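Local atomic coordinates of H127A/Y244A mutant of alginate lyase AlyC3 in complex with dimannuronate (Psychromonas sp., PDB entry 7C8F), a protein that cleaves alginate in its native form, probably by beta-elimination as in other PL7 lyases, and is seen here as a double mutant holding dimannuronate. Residues G156-M161 / K201-D206. Sequence-based numbering, arbitrary orientation.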
ATOM      1  N   GLY B 156      -0.367 -26.411 -23.597  1.00 16.21           N
ATOM      2  CA  GLY B 156      -1.795 -26.230 -23.751  1.00 18.24           C
ATOM      3  C   GLY B 156      -2.595 -26.358 -22.474  1.00 16.27           C
ATOM      4  O   GLY B 156      -3.735 -26.828 -22.509  1.00 17.67           O
ATOM      5  N   HIS B 157      -2.026 -25.954 -21.340  1.00 16.05           N
ATOM      6  CA  HIS B 157      -2.781 -25.918 -20.097  1.00 14.94           C
ATOM      7  C   HIS B 157      -3.296 -24.511 -19.817  1.00 14.90           C
ATOM      8  O   HIS B 157      -2.758 -23.510 -20.300  1.00 15.40           O
ATOM      9  CB  HIS B 157      -1.919 -26.362 -18.910  1.00 17.35           C
ATOM     10  CG  HIS B 157      -1.717 -27.842 -18.827  1.00 14.53           C
ATOM     11  ND1 HIS B 157      -1.732 -28.526 -17.632  1.00 14.85           N
ATOM     12  CD2 HIS B 157      -1.507 -28.768 -19.794  1.00 18.61           C
ATOM     13  CE1 HIS B 157      -1.507 -29.815 -17.864  1.00 16.28           C
ATOM     14  NE2 HIS B 157      -1.385 -29.988 -19.168  1.00 18.44           N
ATOM     15  N   PHE B 158      -4.352 -24.467 -19.019  1.00 12.98           N
ATOM     16  CA  PHE B 158      -4.769 -23.245 -18.345  1.00 13.33           C
ATOM     17  C   PHE B 158      -3.928 -23.065 -17.090  1.00 13.77           C
ATOM     18  O   PHE B 158      -3.609 -24.039 -16.400  1.00 14.18           O
ATOM     19  CB  PHE B 158      -6.217 -23.391 -17.897  1.00 14.33           C
ATOM     20  CG  PHE B 158      -7.214 -23.444 -19.015  1.00 14.08           C
ATOM     21  CD1 PHE B 158      -7.226 -22.479 -20.014  1.00 15.44           C
ATOM     22  CD2 PHE B 158      -8.155 -24.459 -19.053  1.00 15.84           C
ATOM     23  CE1 PHE B 158      -8.175 -22.517 -21.021  1.00 16.92           C
ATOM     24  CE2 PHE B 158      -9.110 -24.507 -20.060  1.00 16.62           C
ATOM     25  CZ  PHE B 158      -9.108 -23.540 -21.051  1.00 19.11           C
ATOM     26  N   TRP B 159      -3.595 -21.810 -16.774  1.00 13.02           N
ATOM     27  CA  TRP B 159      -2.803 -21.494 -15.589  1.00 13.38           C
ATOM     28  C   TRP B 159      -3.383 -20.262 -14.917  1.00 13.63           C
ATOM     29  O   TRP B 159      -3.909 -19.367 -15.585  1.00 14.62           O
ATOM     30  CB  TRP B 159      -1.339 -21.161 -15.926  1.00 15.02           C
ATOM     31  CG  TRP B 159      -0.610 -22.265 -16.622  1.00 15.37           C
ATOM     32  CD1 TRP B 159      -0.605 -22.508 -17.965  1.00 16.09           C
ATOM     33  CD2 TRP B 159       0.211 -23.274 -16.021  1.00 17.69           C
ATOM     34  NE1 TRP B 159       0.178 -23.607 -18.236  1.00 16.66           N
ATOM     35  CE2 TRP B 159       0.678 -24.098 -17.064  1.00 16.96           C
ATOM     36  CE3 TRP B 159       0.585 -23.564 -14.708  1.00 17.69           C
ATOM     37  CZ2 TRP B 159       1.502 -25.195 -16.837  1.00 19.68           C
ATOM     38  CZ3 TRP B 159       1.419 -24.670 -14.483  1.00 18.60           C
ATOM     39  CH2 TRP B 159       1.860 -25.461 -15.544  1.00 22.79           C
ATOM     40  N   ALA B 160      -3.246 -20.212 -13.594  1.00 12.68           N
ATOM     41  CA  ALA B 160      -3.459 -18.981 -12.833  1.00 11.41           C
ATOM     42  C   ALA B 160      -2.098 -18.407 -12.465  1.00 12.99           C
ATOM     43  O   ALA B 160      -1.320 -19.048 -11.751  1.00 13.91           O
ATOM     44  CB  ALA B 160      -4.270 -19.255 -11.569  1.00 13.16           C
ATOM     45  N   MET B 161      -1.799 -17.220 -12.978  1.00 12.91           N
ATOM     46  CA  MET B 161      -0.566 -16.511 -12.674  1.00 12.93           C
ATOM     47  C   MET B 161      -0.918 -15.492 -11.603  1.00 11.75           C
ATOM     48  O   MET B 161      -1.646 -14.531 -11.873  1.00 12.54           O
ATOM     49  CB  MET B 161      -0.053 -15.814 -13.932  1.00 15.49           C
ATOM     50  CG  MET B 161       0.083 -16.736 -15.152  1.00 15.75           C
ATOM     51  SD  MET B 161       1.228 -18.097 -14.844  1.00 19.81           S
ATOM     52  CE  MET B 161       1.459 -18.760 -16.503  1.00 19.85           C
ATOM     53  N   LYS B 201     -14.676 -27.954 -26.023  1.00 23.94           N
ATOM     54  CA  LYS B 201     -15.431 -28.041 -24.786  1.00 22.71           C
ATOM     55  C   LYS B 201     -15.144 -26.796 -23.960  1.00 22.60           C
ATOM     56  O   LYS B 201     -14.008 -26.311 -23.947  1.00 22.94           O
ATOM     57  CB  LYS B 201     -14.989 -29.277 -23.994  1.00 28.77           C
ATOM     58  CG  LYS B 201     -15.749 -29.527 -22.716  1.00 25.39           C
ATOM     59  CD  LYS B 201     -15.026 -30.558 -21.863  1.00 35.72           C
ATOM     60  CE  LYS B 201     -15.767 -30.821 -20.564  1.00 43.33           C
ATOM     61  NZ  LYS B 201     -15.025 -31.767 -19.688  1.00 80.98           N
ATOM     62  N   ALA B 202     -16.180 -26.276 -23.305  1.00 22.15           N
ATOM     63  CA  ALA B 202     -16.027 -25.158 -22.387  1.00 20.13           C
ATOM     64  C   ALA B 202     -15.529 -25.647 -21.035  1.00 22.52           C
ATOM     65  O   ALA B 202     -15.770 -26.787 -20.629  1.00 23.74           O
ATOM     66  CB  ALA B 202     -17.367 -24.444 -22.196  1.00 24.22           C
ATOM     67  N   THR B 203     -14.817 -24.767 -20.338  1.00 17.19           N
ATOM     68  CA  THR B 203     -14.329 -25.022 -18.992  1.00 17.85           C
ATOM     69  C   THR B 203     -14.878 -23.927 -18.087  1.00 16.83           C
ATOM     70  O   THR B 203     -14.841 -22.743 -18.446  1.00 17.35           O
ATOM     71  CB  THR B 203     -12.799 -24.999 -18.973  1.00 16.69           C
ATOM     72  OG1 THR B 203     -12.300 -26.052 -19.817  1.00 18.87           O
ATOM     73  CG2 THR B 203     -12.260 -25.208 -17.564  1.00 17.74           C
ATOM     74  N   ALA B 204     -15.377 -24.322 -16.922  1.00 16.77           N
ATOM     75  CA  ALA B 204     -15.960 -23.380 -15.972  1.00 16.47           C
ATOM     76  C   ALA B 204     -14.887 -22.845 -15.035  1.00 17.68           C
ATOM     77  O   ALA B 204     -14.094 -23.611 -14.472  1.00 17.00           O
ATOM     78  CB  ALA B 204     -17.052 -24.061 -15.148  1.00 17.48           C
ATOM     79  N   PHE B 205     -14.885 -21.529 -14.840  1.00 17.21           N
ATOM     80  CA  PHE B 205     -14.010 -20.876 -13.876  1.00 14.57           C
ATOM     81  C   PHE B 205     -14.849 -20.005 -12.954  1.00 13.91           C
ATOM     82  O   PHE B 205     -15.664 -19.207 -13.429  1.00 17.13           O
ATOM     83  CB  PHE B 205     -12.985 -19.979 -14.581  1.00 17.20           C
ATOM     84  CG  PHE B 205     -12.073 -20.718 -15.514  1.00 14.82           C
ATOM     85  CD1 PHE B 205     -12.446 -20.922 -16.834  1.00 15.40           C
ATOM     86  CD2 PHE B 205     -10.845 -21.208 -15.078  1.00 16.30           C
ATOM     87  CE1 PHE B 205     -11.629 -21.603 -17.714  1.00 15.64           C
ATOM     88  CE2 PHE B 205     -10.023 -21.899 -15.958  1.00 18.17           C
ATOM     89  CZ  PHE B 205     -10.419 -22.090 -17.280  1.00 16.04           C
ATOM     90  N   ASP B 206     -14.643 -20.142 -11.646  1.00 14.58           N
ATOM     91  CA  ASP B 206     -15.289 -19.277 -10.663  1.00 15.62           C
ATOM     92  C   ASP B 206     -14.204 -18.660  -9.802  1.00 15.18           C
ATOM     93  O   ASP B 206     -13.447 -19.383  -9.142  1.00 17.06           O
ATOM     94  CB  ASP B 206     -16.295 -20.050  -9.804  1.00 18.67           C
ATOM     95  CG  ASP B 206     -17.380 -20.714 -10.631  1.00 31.77           C
ATOM     96  OD1 ASP B 206     -18.137 -19.986 -11.304  1.00 27.90           O
ATOM     97  OD2 ASP B 206     -17.481 -21.959 -10.600  1.00 35.70           O
TER
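The hydrophobic core between the two sheets of this PL7 lyase's beta-sandwich is bridged where Phe158, on strand 157-163 of one sheet, reaches Phe205 and Thr203 on strand 203-210 of the other. The two phenylalanines form a T-shaped pair: Phe205 directs its edge at the face of Phe158, with centroids 5.2 Å apart and planes at 86°. Its leading atom, Phe205 CZ, lies 3.7 Å from Phe158 CD2 and 3.9 Å from Phe158 CG, and so stands above the rim of the Phe158 ring rather than its middle. Thr203 meets the same ring from another direction, placing its hydroxyl at the edge, with Thr203 OG1 3.6 Å from Phe158 CE2. This is a van der Waals approach, and Thr203 CB follows at 3.9 Å from Phe158 CE2. The CB of Phe158 already points at the other strand, and with CG anti to the carbonyl carbon (chi1 -68°) the ring extends into the space between the sheets. No hydrogen bond joins the two segments, whose nearest CA atoms, those of Phe158 and Thr203, are 9.7 Å apart; the link is made by side chains alone. Phe122 packs against both phenylalanines, making a small aromatic cluster, while Pro198 touches Phe158 and Thr203. With an alanine in place of Phe158, the edge of Phe205 would probably lose the face it points at and Thr203 OG1 its ring-edge neighbour, opening a gap between the sheets. Such aromatic packing between facing antiparallel sheets exemplifies how the core of a concanavalin-like jelly roll, the fold of PL7 alginate lyases, is filled.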